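Local coordinates for protein beta-glucanase (Podospora anserina, PDB 4LE4) that probably hydrolyses beta-glucan chains, cellulose-type substrates among them, as a glycoside hydrolase of family GH131 with a concanavalin-like fold, at residues N19-W23 against G24-G28; G137-D140 against T141-R144; A70-N73 against G74-M77; N45-P48 against D49-N52. One frame throughout, in Å; residues are numbered along the deposited sequence.

Overall arrangement
All four contacts are local turns at the surface of one two-sheet antiparallel beta sandwich, and none touches another. Interaction 1 lies in the loop leading into strand 30-34 and interaction 3 in that leading into strand 78-84; these strands pair in one sheet, and the nearest atoms of the two turns are about 7 Å apart. Interaction 2 feeds strand 142-147 of that sheet, with centres 38 Å from interaction 1 across the chain's centre. Interaction 4, at the end of strand 44-47 in the other sheet, has its nearest atoms about 10 Å from interaction 1. The crystal contains cellotriose, but no role in binding it is assigned to these turns.

Interaction 1: N19-W23 against G24-G28; sequences NKWSW and GNQVG
Trp-21 swings its indole away from its own backbone N (chi1 -174°), while Gln-26 keeps CG beside its backbone N (chi1 -64°) and then runs extended, and these two choices lay the side chains next to each other, pointing the same way. The backbone between them is a type I beta turn, Ser-22 to Asn-25, closed by a single antiparallel bridge, in the loop before strand 30-34. Ser-22 and Asn-25 form that one hydrogen-bonded pair: Ser-22 N donates to Asn-25 O over 3.1 Å, and Asn-25 N returns the bond to Ser-22 O over 3.0 Å. Just after the pair, Gln-26 is the centre of an inverse gamma turn.

Against the indole, Gln-26 CA lies 3.4 Å from Trp-21 NE1, and the ring and amide planes are 38° apart. Val-27 O reaches the indole edge, near its plane, at 3.3 Å from Trp-21 CD1. The NE1 proton itself is spent on Gln-85 OE1, which ties the turn to the chain beyond strand 78-84. The tip of the indole, Trp-21 CH2, stands over the centre of the Trp-23 ring, 3.6 Å above its plane, and Trp-23 also meets the ring of Tyr-33.

A water accepts from Gly-24 N over 2.7 Å at the turn. The glutamine amide closes the loop across its tip: Gln-26 NE2 donates to Trp-23 O over 3.0 Å, lying in the carbonyl plane on a lone pair of that oxygen.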
ATOM      1  N   ASN A  19     -18.365  -3.717  -0.005  1.00 17.40           N
ATOM      2  CA  ASN A  19     -19.600  -2.949   0.075  1.00 19.55           C
ATOM      3  C   ASN A  19     -20.355  -3.198   1.376  1.00 21.14           C
ATOM      4  O   ASN A  19     -21.306  -2.477   1.688  1.00 21.84           O
ATOM      5  CB  ASN A  19     -20.526  -3.285  -1.089  1.00 19.41           C
ATOM      6  CG  ASN A  19     -20.061  -2.696  -2.409  1.00 21.75           C
ATOM      7  OD1 ASN A  19     -20.265  -3.304  -3.474  1.00 21.77           O
ATOM      8  ND2 ASN A  19     -19.465  -1.510  -2.358  1.00 20.62           N
ATOM      9  N   LYS A  20     -19.961  -4.215   2.135  1.00 20.63           N
ATOM     10  CA  LYS A  20     -20.664  -4.469   3.390  1.00 21.75           C
ATOM     11  C   LYS A  20     -20.352  -3.399   4.437  1.00 22.49           C
ATOM     12  O   LYS A  20     -21.094  -3.214   5.402  1.00 22.02           O
ATOM     13  CB  LYS A  20     -20.293  -5.837   3.949  1.00 22.06           C
ATOM     14  CG  LYS A  20     -20.723  -7.002   3.081  1.00 24.84           C
ATOM     15  CD  LYS A  20     -20.146  -8.297   3.654  1.00 27.61           C
ATOM     16  CE  LYS A  20     -20.557  -9.510   2.833  1.00 29.96           C
ATOM     17  NZ  LYS A  20     -20.106 -10.766   3.506  1.00 32.45           N
ATOM     18  N   TRP A  21     -19.258  -2.678   4.234  1.00 20.93           N
ATOM     19  CA  TRP A  21     -18.854  -1.643   5.177  1.00 20.28           C
ATOM     20  C   TRP A  21     -19.565  -0.328   4.912  1.00 21.15           C
ATOM     21  O   TRP A  21     -19.790   0.034   3.761  1.00 20.92           O
ATOM     22  CB  TRP A  21     -17.352  -1.412   5.070  1.00 16.76           C
ATOM     23  CG  TRP A  21     -16.824  -0.463   6.096  1.00 16.08           C
ATOM     24  CD1 TRP A  21     -16.268  -0.790   7.295  1.00 14.89           C
ATOM     25  CD2 TRP A  21     -16.779   0.968   6.008  1.00 14.01           C
ATOM     26  NE1 TRP A  21     -15.880   0.341   7.956  1.00 14.05           N
ATOM     27  CE2 TRP A  21     -16.179   1.435   7.195  1.00 11.98           C
ATOM     28  CE3 TRP A  21     -17.186   1.898   5.041  1.00 13.45           C
ATOM     29  CZ2 TRP A  21     -15.970   2.798   7.448  1.00 11.93           C
ATOM     30  CZ3 TRP A  21     -16.982   3.251   5.293  1.00 10.90           C
ATOM     31  CH2 TRP A  21     -16.378   3.686   6.489  1.00 12.04           C
ATOM     32  N   SER A  22     -19.913   0.378   5.991  1.00 22.42           N
ATOM     33  CA  SER A  22     -20.555   1.694   5.908  1.00 23.62           C
ATOM     34  C   SER A  22     -20.262   2.412   7.209  1.00 23.35           C
ATOM     35  O   SER A  22     -19.917   1.782   8.206  1.00 22.85           O
ATOM     36  CB  SER A  22     -22.079   1.582   5.740  1.00 25.03           C
ATOM     37  OG  SER A  22     -22.671   1.145   6.945  1.00 23.32           O
ATOM     38  N   TRP A  23     -20.394   3.731   7.211  1.00 26.05           N
ATOM     39  CA  TRP A  23     -20.134   4.486   8.427  1.00 28.44           C
ATOM     40  C   TRP A  23     -21.018   3.996   9.574  1.00 29.09           C
ATOM     41  O   TRP A  23     -20.565   3.888  10.712  1.00 29.26           O
ATOM     42  CB  TRP A  23     -20.359   5.979   8.177  1.00 29.40           C
ATOM     43  CG  TRP A  23     -19.253   6.592   7.359  1.00 30.08           C
ATOM     44  CD1 TRP A  23     -19.350   7.105   6.100  1.00 31.11           C
ATOM     45  CD2 TRP A  23     -17.887   6.758   7.757  1.00 29.22           C
ATOM     46  NE1 TRP A  23     -18.125   7.590   5.686  1.00 29.46           N
ATOM     47  CE2 TRP A  23     -17.211   7.389   6.685  1.00 29.53           C
ATOM     48  CE3 TRP A  23     -17.170   6.434   8.912  1.00 29.13           C
ATOM     49  CZ2 TRP A  23     -15.849   7.704   6.736  1.00 29.68           C
ATOM     50  CZ3 TRP A  23     -15.809   6.744   8.966  1.00 31.10           C
ATOM     51  CH2 TRP A  23     -15.164   7.376   7.879  1.00 30.70           C
ATOM     52  N   GLY A  24     -22.267   3.671   9.252  1.00 30.22           N
ATOM     53  CA  GLY A  24     -23.197   3.204  10.268  1.00 31.68           C
ATOM     54  C   GLY A  24     -23.066   1.740  10.642  1.00 32.34           C
ATOM     55  O   GLY A  24     -23.679   1.291  11.610  1.00 33.19           O
ATOM     56  N   ASN A  25     -22.270   0.992   9.883  1.00 31.04           N
ATOM     57  CA  ASN A  25     -22.066  -0.426  10.152  1.00 30.69           C
ATOM     58  C   ASN A  25     -20.646  -0.745   9.681  1.00 28.39           C
ATOM     59  O   ASN A  25     -20.430  -1.277   8.592  1.00 27.30           O
ATOM     60  CB  ASN A  25     -23.079  -1.259   9.373  1.00 31.96           C
ATOM     61  CG  ASN A  25     -23.212  -2.668   9.910  1.00 32.59           C
ATOM     62  OD1 ASN A  25     -23.677  -3.570   9.215  1.00 33.76           O
ATOM     63  ND2 ASN A  25     -22.807  -2.864  11.158  1.00 34.00           N
ATOM     64  N   GLN A  26     -19.686  -0.390  10.518  1.00 25.46           N
ATOM     65  CA  GLN A  26     -18.271  -0.575  10.208  1.00 25.12           C
ATOM     66  C   GLN A  26     -17.767  -2.005  10.377  1.00 23.27           C
ATOM     67  O   GLN A  26     -16.923  -2.283  11.212  1.00 23.98           O
ATOM     68  CB  GLN A  26     -17.467   0.414  11.061  1.00 25.59           C
ATOM     69  CG  GLN A  26     -17.784   1.860  10.703  1.00 27.11           C
ATOM     70  CD  GLN A  26     -17.113   2.874  11.611  1.00 28.77           C
ATOM     71  OE1 GLN A  26     -16.065   2.604  12.189  1.00 29.73           O
ATOM     72  NE2 GLN A  26     -17.712   4.065  11.721  1.00 29.54           N
ATOM     73  N   VAL A  27     -18.279  -2.906   9.550  1.00 22.56           N
ATOM     74  CA  VAL A  27     -17.899  -4.308   9.626  1.00 23.48           C
ATOM     75  C   VAL A  27     -16.807  -4.693   8.633  1.00 21.65           C
ATOM     76  O   VAL A  27     -16.572  -4.009   7.640  1.00 22.67           O
ATOM     77  CB  VAL A  27     -19.100  -5.235   9.334  1.00 23.48           C
ATOM     78  CG1 VAL A  27     -20.196  -5.052  10.393  1.00 25.61           C
ATOM     79  CG2 VAL A  27     -19.625  -4.949   7.939  1.00 25.63           C
ATOM     80  N   GLY A  28     -16.169  -5.822   8.901  1.00 21.05           N
ATOM     81  CA  GLY A  28     -15.133  -6.309   8.012  1.00 19.37           C
ATOM     82  C   GLY A  28     -13.778  -5.702   8.328  1.00 16.16           C
ATOM     83  O   GLY A  28     -13.656  -4.903   9.249  1.00 16.79           O
TER
HETATM   84  O   HOH W   1     -23.743   4.381   7.098  1.00 32.04           O

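Interaction 2: G137-D140 against T141-R144; sequences GISD and TLLR
Ser-139 and Arg-144 meet where a 3-10 turn, 138-141, runs on into strand 142-147, and three kinds of interaction hold the junction.

Hydrogen bonds come first. Along the backbone, Leu-142 N donates to Ser-139 O over 3.3 Å, while the preceding bond of the turn, Thr-141 N to Ile-138 O, is weak at 3.5 Å, and Asp-140 N donates to Gly-137 O. A side chain supplies one more: at the start of the turn the carboxylate of Asp-140 reaches back, and Gly-137 N donates to Asp-140 OD2 over 2.7 Å with a nearly straight N-H angle of 160°, so these two residues are joined twice.

Van der Waals contacts form the second group. Leu-142 CG rests 3.3 Å from Ser-139 O, with its CD1 branch alongside Ser-139 CA and CB. Arg-144, its chain extended from CG to NE, folds back over the turn and sets NH1 3.4 Å from Ser-139 CB.

Water and outside partners make the third. One water lies 2.6 Å from Asp-140 OD1, where it can donate, and accepts a weak bond from Arg-144 NH1; another donates to Asp-140 O. Arg-144 NH2 bonds Thr-151 OG1 and Thr-141 OG1 bonds Glu-156 OE1, both on strand 150-156.

Asp-140 and Arg-144 thus do not form a direct salt bridge: OD1 and NH1 are 5.3 Å apart, and any attraction at this range is probably modest. The water spans the two groups, its bond from NH1 weak, while Asp-140 OD2 is held by Gly-137 N and Arg-144 NH2 by Thr-151 OG1.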
ATOM      1  N   GLY A 137      13.151  12.796 -15.816  1.00 21.27           N
ATOM      2  CA  GLY A 137      14.429  12.141 -15.970  1.00 24.26           C
ATOM      3  C   GLY A 137      14.484  10.724 -15.446  1.00 24.46           C
ATOM      4  O   GLY A 137      13.457  10.154 -15.101  1.00 25.89           O
ATOM      5  N   ILE A 138      15.691  10.169 -15.366  1.00 25.22           N
ATOM      6  CA  ILE A 138      15.865   8.785 -14.950  1.00 28.01           C
ATOM      7  C   ILE A 138      15.166   8.418 -13.641  1.00 27.19           C
ATOM      8  O   ILE A 138      14.674   7.301 -13.494  1.00 28.10           O
ATOM      9  CB  ILE A 138      17.387   8.399 -14.885  1.00 28.30           C
ATOM     10  CG1 ILE A 138      18.120   9.214 -13.816  1.00 30.61           C
ATOM     11  CG2 ILE A 138      18.032   8.646 -16.242  1.00 30.06           C
ATOM     12  CD1 ILE A 138      19.598   8.833 -13.674  1.00 33.38           C
ATOM     13  N   SER A 139      15.082   9.371 -12.723  1.00 27.14           N
ATOM     14  CA  SER A 139      14.462   9.126 -11.425  1.00 28.40           C
ATOM     15  C   SER A 139      12.959   8.902 -11.434  1.00 27.07           C
ATOM     16  O   SER A 139      12.390   8.455 -10.437  1.00 28.99           O
ATOM     17  CB  SER A 139      14.769  10.286 -10.480  1.00 29.26           C
ATOM     18  OG  SER A 139      16.140  10.255 -10.142  1.00 32.85           O
ATOM     19  N   ASP A 140      12.310   9.200 -12.553  1.00 24.64           N
ATOM     20  CA  ASP A 140      10.868   9.060 -12.609  1.00 22.31           C
ATOM     21  C   ASP A 140      10.380   7.606 -12.669  1.00 20.92           C
ATOM     22  O   ASP A 140       9.236   7.313 -12.345  1.00 18.96           O
ATOM     23  CB  ASP A 140      10.336   9.882 -13.778  1.00 24.45           C
ATOM     24  CG  ASP A 140      10.779  11.343 -13.693  1.00 27.22           C
ATOM     25  OD1 ASP A 140      11.073  11.810 -12.565  1.00 27.35           O
ATOM     26  OD2 ASP A 140      10.824  12.038 -14.738  1.00 28.22           O
ATOM     27  N   THR A 141      11.260   6.697 -13.052  1.00 17.82           N
ATOM     28  CA  THR A 141      10.886   5.293 -13.142  1.00 17.34           C
ATOM     29  C   THR A 141      11.184   4.559 -11.831  1.00 16.50           C
ATOM     30  O   THR A 141      11.076   3.343 -11.755  1.00 18.63           O
ATOM     31  CB  THR A 141      11.669   4.594 -14.254  1.00 16.84           C
ATOM     32  OG1 THR A 141      13.066   4.775 -14.026  1.00 15.25           O
ATOM     33  CG2 THR A 141      11.311   5.184 -15.649  1.00 15.70           C
ATOM     34  N   LEU A 142      11.571   5.302 -10.810  1.00 16.59           N
ATOM     35  CA  LEU A 142      11.904   4.706  -9.518  1.00 14.22           C
ATOM     36  C   LEU A 142      10.713   4.525  -8.581  1.00 12.93           C
ATOM     37  O   LEU A 142       9.768   5.305  -8.635  1.00 13.09           O
ATOM     38  CB  LEU A 142      12.893   5.605  -8.784  1.00 15.39           C
ATOM     39  CG  LEU A 142      14.244   5.909  -9.422  1.00 16.51           C
ATOM     40  CD1 LEU A 142      15.035   6.906  -8.516  1.00 16.37           C
ATOM     41  CD2 LEU A 142      15.000   4.613  -9.636  1.00 16.91           C
ATOM     42  N   LEU A 143      10.788   3.504  -7.720  1.00 12.26           N
ATOM     43  CA  LEU A 143       9.802   3.299  -6.652  1.00  8.77           C
ATOM     44  C   LEU A 143      10.642   3.791  -5.451  1.00  9.31           C
ATOM     45  O   LEU A 143      11.779   3.352  -5.268  1.00  8.88           O
ATOM     46  CB  LEU A 143       9.481   1.816  -6.471  1.00 10.17           C
ATOM     47  CG  LEU A 143       8.449   1.461  -5.399  1.00  9.53           C
ATOM     48  CD1 LEU A 143       7.116   2.194  -5.637  1.00 11.21           C
ATOM     49  CD2 LEU A 143       8.247  -0.066  -5.422  1.00 12.77           C
ATOM     50  N   ARG A 144      10.087   4.673  -4.635  1.00  9.09           N
ATOM     51  CA  ARG A 144      10.835   5.257  -3.514  1.00 10.22           C
ATOM     52  C   ARG A 144      10.129   5.077  -2.193  1.00  8.98           C
ATOM     53  O   ARG A 144       8.902   5.056  -2.129  1.00 10.16           O
ATOM     54  CB  ARG A 144      10.933   6.768  -3.694  1.00 12.47           C
ATOM     55  CG  ARG A 144      11.500   7.253  -5.018  1.00 18.00           C
ATOM     56  CD  ARG A 144      10.911   8.630  -5.306  1.00 19.33           C
ATOM     57  NE  ARG A 144      11.434   9.270  -6.516  1.00 22.37           N
ATOM     58  CZ  ARG A 144      12.463  10.117  -6.530  1.00 25.12           C
ATOM     59  NH1 ARG A 144      12.856  10.668  -7.678  1.00 28.04           N
ATOM     60  NH2 ARG A 144      13.114  10.411  -5.406  1.00 23.56           N
TER
HETATM   61  O   HOH W   2       7.776   5.273 -11.468  1.00 19.33           O
HETATM   62  O   HOH W   3      11.083  11.736  -9.995  1.00 20.67           O

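Interaction 3: A70-N73 against G74-M77; sequences AYWN and GQNM
Trp-72 and Gln-75 stand side by side, pointing the same way, the amide plane turned 85° from the indole. Trp-72 CG is anti to its backbone N (chi1 178°), while Gln-75 CG stays beside its own (chi1 -52°) and the chain then extends. The two residues end a type I' beta turn, Trp-72 to Gln-75, between strands 61-66 and 78-84. Gln-75 N donates to Trp-72 O over 3.1 Å to close it, and both middle residues, Asn-73 and Gly-74, have the positive phi this turn requires.

Gln-75 OE1 comes to the indole edge near its plane, 3.8 Å from Trp-72 CE3, and bonds Arg-79 NH1. One face of the same indole is covered by Asn-73 CB, 3.7 Å above the ring centre.

Tyr-71, by contrast, presents an edge to the returning backbone: Gln-75 O lies 3.2 Å from Tyr-71 CD1, near the ring plane, and Asn-76 O follows at CE1. Tyr-71 OH bonds Asp-219 OD2 and accepts a hydrogen bond from a water that also donates to Asn-76 O. Between the two arms another water accepts from Trp-72 N and donates to Gln-75 OE1 and, over 2.6 Å, to Met-77 O.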
ATOM      1  N   ALA A  70     -11.962   7.787 -11.042  1.00 11.23           N
ATOM      2  CA  ALA A  70     -11.364   7.624  -9.721  1.00  9.22           C
ATOM      3  C   ALA A  70     -11.054   8.926  -8.982  1.00 11.93           C
ATOM      4  O   ALA A  70      -9.921   9.142  -8.566  1.00 11.88           O
ATOM      5  CB  ALA A  70     -10.115   6.767  -9.829  1.00  7.69           C
ATOM      6  N   TYR A  71     -12.082   9.751  -8.795  1.00 10.96           N
ATOM      7  CA  TYR A  71     -11.931  11.024  -8.099  1.00 14.00           C
ATOM      8  C   TYR A  71     -12.875  11.027  -6.914  1.00 13.99           C
ATOM      9  O   TYR A  71     -14.070  10.762  -7.072  1.00 14.85           O
ATOM     10  CB  TYR A  71     -12.261  12.187  -9.044  1.00 13.51           C
ATOM     11  CG  TYR A  71     -11.212  12.397 -10.100  1.00 16.61           C
ATOM     12  CD1 TYR A  71     -10.105  13.216  -9.852  1.00 15.90           C
ATOM     13  CD2 TYR A  71     -11.289  11.739 -11.324  1.00 15.83           C
ATOM     14  CE1 TYR A  71      -9.114  13.378 -10.781  1.00 18.00           C
ATOM     15  CE2 TYR A  71     -10.284  11.881 -12.261  1.00 18.89           C
ATOM     16  CZ  TYR A  71      -9.199  12.707 -11.980  1.00 18.49           C
ATOM     17  OH  TYR A  71      -8.182  12.828 -12.889  1.00 20.48           O
ATOM     18  N   TRP A  72     -12.346  11.325  -5.725  1.00 13.07           N
ATOM     19  CA  TRP A  72     -13.143  11.328  -4.508  1.00 15.03           C
ATOM     20  C   TRP A  72     -13.383  12.736  -3.957  1.00 17.14           C
ATOM     21  O   TRP A  72     -12.479  13.563  -3.927  1.00 17.77           O
ATOM     22  CB  TRP A  72     -12.439  10.504  -3.415  1.00 15.59           C
ATOM     23  CG  TRP A  72     -13.151  10.468  -2.080  1.00 17.11           C
ATOM     24  CD1 TRP A  72     -14.395   9.937  -1.817  1.00 18.29           C
ATOM     25  CD2 TRP A  72     -12.662  10.976  -0.829  1.00 17.67           C
ATOM     26  NE1 TRP A  72     -14.699  10.090  -0.474  1.00 17.05           N
ATOM     27  CE2 TRP A  72     -13.652  10.726   0.145  1.00 18.47           C
ATOM     28  CE3 TRP A  72     -11.476  11.630  -0.440  1.00 18.96           C
ATOM     29  CZ2 TRP A  72     -13.495  11.108   1.490  1.00 19.99           C
ATOM     30  CZ3 TRP A  72     -11.319  12.006   0.892  1.00 20.31           C
ATOM     31  CH2 TRP A  72     -12.323  11.742   1.839  1.00 20.08           C
ATOM     32  N   ASN A  73     -14.613  12.991  -3.524  1.00 20.88           N
ATOM     33  CA  ASN A  73     -14.956  14.256  -2.877  1.00 21.17           C
ATOM     34  C   ASN A  73     -14.578  15.502  -3.679  1.00 22.63           C
ATOM     35  O   ASN A  73     -14.073  16.464  -3.115  1.00 23.41           O
ATOM     36  CB  ASN A  73     -14.249  14.288  -1.521  1.00 25.46           C
ATOM     37  CG  ASN A  73     -14.861  15.275  -0.548  1.00 29.05           C
ATOM     38  OD1 ASN A  73     -14.292  15.547   0.502  1.00 33.10           O
ATOM     39  ND2 ASN A  73     -16.017  15.809  -0.886  1.00 32.30           N
ATOM     40  N   GLY A  74     -14.792  15.487  -4.984  1.00 22.14           N
ATOM     41  CA  GLY A  74     -14.459  16.661  -5.768  1.00 23.74           C
ATOM     42  C   GLY A  74     -12.995  17.068  -5.864  1.00 22.59           C
ATOM     43  O   GLY A  74     -12.699  18.173  -6.313  1.00 23.50           O
ATOM     44  N   GLN A  75     -12.071  16.192  -5.481  1.00 21.41           N
ATOM     45  CA  GLN A  75     -10.641  16.508  -5.563  1.00 20.32           C
ATOM     46  C   GLN A  75     -10.099  16.296  -6.975  1.00 20.68           C
ATOM     47  O   GLN A  75     -10.695  15.577  -7.774  1.00 21.89           O
ATOM     48  CB  GLN A  75      -9.852  15.628  -4.602  1.00 17.83           C
ATOM     49  CG  GLN A  75     -10.379  15.664  -3.212  1.00 18.54           C
ATOM     50  CD  GLN A  75      -9.613  14.753  -2.276  1.00 18.61           C
ATOM     51  OE1 GLN A  75      -9.177  13.654  -2.653  1.00 16.59           O
ATOM     52  NE2 GLN A  75      -9.466  15.191  -1.032  1.00 20.64           N
ATOM     53  N   ASN A  76      -8.940  16.881  -7.261  1.00 20.53           N
ATOM     54  CA  ASN A  76      -8.317  16.780  -8.588  1.00 21.19           C
ATOM     55  C   ASN A  76      -7.204  15.727  -8.685  1.00 18.68           C
ATOM     56  O   ASN A  76      -6.515  15.625  -9.711  1.00 18.40           O
ATOM     57  CB  ASN A  76      -7.762  18.143  -8.969  1.00 25.30           C
ATOM     58  CG  ASN A  76      -6.964  18.741  -7.857  1.00 30.47           C
ATOM     59  OD1 ASN A  76      -5.910  18.204  -7.477  1.00 33.71           O
ATOM     60  ND2 ASN A  76      -7.462  19.851  -7.294  1.00 33.91           N
ATOM     61  N   MET A  77      -7.006  14.984  -7.602  1.00 14.53           N
ATOM     62  CA  MET A  77      -6.034  13.876  -7.561  1.00 15.72           C
ATOM     63  C   MET A  77      -6.887  12.593  -7.728  1.00 11.63           C
ATOM     64  O   MET A  77      -8.016  12.547  -7.226  1.00 11.93           O
ATOM     65  CB  MET A  77      -5.344  13.741  -6.175  1.00 16.71           C
ATOM     66  CG  MET A  77      -4.729  14.979  -5.559  1.00 25.47           C
ATOM     67  SD  MET A  77      -5.797  15.832  -4.365  1.00 31.90           S
ATOM     68  CE  MET A  77      -5.574  14.938  -2.911  1.00 30.75           C
TER
HETATM   69  O   HOH W   4     -15.417  13.405  -6.892  1.00 30.88           O
HETATM   70  O   HOH W   5      -5.833  13.996 -11.507  1.00 33.18           O
HETATM   71  O   HOH W   6      -9.545  11.939  -5.172  1.00 15.48           O

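Interaction 4: N45-P48 against D49-N52; sequences NLSP and DYKN
Ser-47 and Tyr-50 pack against each other where strand 44-47 ends and the chain turns. Ser-47 places its hydroxyl opposite its own backbone N (chi1 173°), beside the carbonyl carbon, and OG thereby faces forward along the chain: Asp-49 N donates to it over 3.0 Å with a nearly straight N-H angle of 162°. The carbonyl of the same residue is used too, for Tyr-50 N donates to Ser-47 O over 3.0 Å. Two successive amides are in this way gripped by one serine.

Tyr-50 carries CG beside its backbone N (chi1 -59°), which swings the phenol back against the serine side chain. Ser-47 CB then sits over one ring face in a CH-pi contact, 3.6 Å from the centroid of the Tyr-50 ring and displaced toward the rim. At the ring edge, near its plane, Asn-45 O approaches Tyr-50 CD2 to 3.4 Å, so the strand touches both face and edge of the phenol. An edge-to-face meeting with Tyr-225 and a weak hydrogen bond between Tyr-50 OH and Lys-63 NZ further tie the ring to neighbouring strands.

Lys-51 turns CG between its backbone N and carbonyl carbon, bringing that atom within 3.5 Å of Pro-48 O. From there the extended chain carries NZ to the carbonyls of Ser-58 and Asp-55.

The serine side chain bonded to the amide two residues on is an ST turn; here it overlaps a backbone turn, Ser-47 to Tyr-50, that ends an edge strand of the concanavalin-like beta sandwich.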
ATOM      1  N   ASN A  45     -10.426  -5.493  -7.481  1.00 10.11           N
ATOM      2  CA  ASN A  45     -10.819  -6.843  -7.898  1.00 12.47           C
ATOM      3  C   ASN A  45      -9.841  -7.814  -7.288  1.00 11.58           C
ATOM      4  O   ASN A  45      -8.639  -7.559  -7.284  1.00 12.94           O
ATOM      5  CB  ASN A  45     -10.810  -6.970  -9.425  1.00 11.86           C
ATOM      6  CG  ASN A  45     -11.903  -6.157 -10.081  1.00 14.88           C
ATOM      7  OD1 ASN A  45     -11.685  -5.018 -10.517  1.00 17.18           O
ATOM      8  ND2 ASN A  45     -13.094  -6.722 -10.134  1.00 11.26           N
ATOM      9  N   LEU A  46     -10.350  -8.940  -6.776  1.00 10.32           N
ATOM     10  CA  LEU A  46      -9.497  -9.930  -6.139  1.00  9.77           C
ATOM     11  C   LEU A  46      -9.326 -11.152  -7.033  1.00 11.35           C
ATOM     12  O   LEU A  46     -10.257 -11.541  -7.756  1.00 12.17           O
ATOM     13  CB  LEU A  46     -10.120 -10.414  -4.823  1.00  9.69           C
ATOM     14  CG  LEU A  46     -10.602  -9.372  -3.817  1.00 11.53           C
ATOM     15  CD1 LEU A  46     -11.265 -10.049  -2.606  1.00 13.36           C
ATOM     16  CD2 LEU A  46      -9.388  -8.532  -3.366  1.00 11.45           C
ATOM     17  N   SER A  47      -8.147 -11.753  -6.958  1.00 10.76           N
ATOM     18  CA  SER A  47      -7.832 -12.961  -7.706  1.00 11.45           C
ATOM     19  C   SER A  47      -6.530 -13.564  -7.225  1.00 13.32           C
ATOM     20  O   SER A  47      -5.628 -12.855  -6.749  1.00 12.33           O
ATOM     21  CB  SER A  47      -7.729 -12.661  -9.210  1.00 13.57           C
ATOM     22  OG  SER A  47      -7.275 -13.800  -9.921  1.00 14.47           O
ATOM     23  N   PRO A  48      -6.423 -14.899  -7.293  1.00 14.76           N
ATOM     24  CA  PRO A  48      -5.199 -15.578  -6.882  1.00 15.44           C
ATOM     25  C   PRO A  48      -4.102 -15.152  -7.852  1.00 15.82           C
ATOM     26  O   PRO A  48      -2.924 -15.259  -7.550  1.00 15.75           O
ATOM     27  CB  PRO A  48      -5.548 -17.061  -7.057  1.00 17.42           C
ATOM     28  CG  PRO A  48      -7.032 -17.086  -6.861  1.00 18.19           C
ATOM     29  CD  PRO A  48      -7.458 -15.881  -7.665  1.00 16.76           C
ATOM     30  N   ASP A  49      -4.491 -14.648  -9.025  1.00 15.92           N
ATOM     31  CA  ASP A  49      -3.508 -14.256 -10.006  1.00 15.97           C
ATOM     32  C   ASP A  49      -2.923 -12.891  -9.712  1.00 15.22           C
ATOM     33  O   ASP A  49      -1.982 -12.481 -10.362  1.00 16.05           O
ATOM     34  CB  ASP A  49      -4.106 -14.215 -11.419  1.00 19.94           C
ATOM     35  CG  ASP A  49      -4.776 -15.544 -11.829  1.00 26.66           C
ATOM     36  OD1 ASP A  49      -4.398 -16.605 -11.291  1.00 28.71           O
ATOM     37  OD2 ASP A  49      -5.671 -15.515 -12.705  1.00 29.30           O
ATOM     38  N   TYR A  50      -3.476 -12.205  -8.730  1.00 13.63           N
ATOM     39  CA  TYR A  50      -3.039 -10.844  -8.431  1.00 13.28           C
ATOM     40  C   TYR A  50      -2.146 -10.715  -7.213  1.00 12.57           C
ATOM     41  O   TYR A  50      -1.918  -9.599  -6.754  1.00 13.64           O
ATOM     42  CB  TYR A  50      -4.268  -9.957  -8.219  1.00 12.82           C
ATOM     43  CG  TYR A  50      -5.225  -9.859  -9.386  1.00 11.41           C
ATOM     44  CD1 TYR A  50      -4.808 -10.127 -10.689  1.00 12.00           C
ATOM     45  CD2 TYR A  50      -6.528  -9.425  -9.183  1.00 13.20           C
ATOM     46  CE1 TYR A  50      -5.673  -9.959 -11.770  1.00 13.68           C
ATOM     47  CE2 TYR A  50      -7.397  -9.244 -10.256  1.00 14.54           C
ATOM     48  CZ  TYR A  50      -6.961  -9.512 -11.545  1.00 13.86           C
ATOM     49  OH  TYR A  50      -7.834  -9.323 -12.617  1.00 15.31           O
ATOM     50  N   LYS A  51      -1.678 -11.827  -6.657  1.00 12.03           N
ATOM     51  CA  LYS A  51      -0.810 -11.777  -5.462  1.00 11.45           C
ATOM     52  C   LYS A  51       0.603 -12.246  -5.751  1.00 12.34           C
ATOM     53  O   LYS A  51       0.890 -12.778  -6.830  1.00 12.41           O
ATOM     54  CB  LYS A  51      -1.337 -12.707  -4.369  1.00 12.39           C
ATOM     55  CG  LYS A  51      -1.218 -14.172  -4.754  1.00 14.89           C
ATOM     56  CD  LYS A  51      -1.456 -15.107  -3.572  1.00 17.62           C
ATOM     57  CE  LYS A  51      -0.982 -16.533  -3.903  1.00 17.03           C
ATOM     58  NZ  LYS A  51      -1.062 -17.377  -2.711  1.00 17.83           N
ATOM     59  N   ASN A  52       1.497 -12.018  -4.792  1.00 11.50           N
ATOM     60  CA  ASN A  52       2.850 -12.521  -4.910  1.00 11.40           C
ATOM     61  C   ASN A  52       2.690 -14.064  -4.818  1.00 11.63           C
ATOM     62  O   ASN A  52       2.235 -14.573  -3.803  1.00 10.82           O
ATOM     63  CB  ASN A  52       3.662 -12.047  -3.721  1.00 11.52           C
ATOM     64  CG  ASN A  52       5.098 -12.485  -3.790  1.00 14.39           C
ATOM     65  OD1 ASN A  52       5.427 -13.522  -4.381  1.00 14.03           O
ATOM     66  ND2 ASN A  52       5.986 -11.696  -3.166  1.00 11.61           N
TER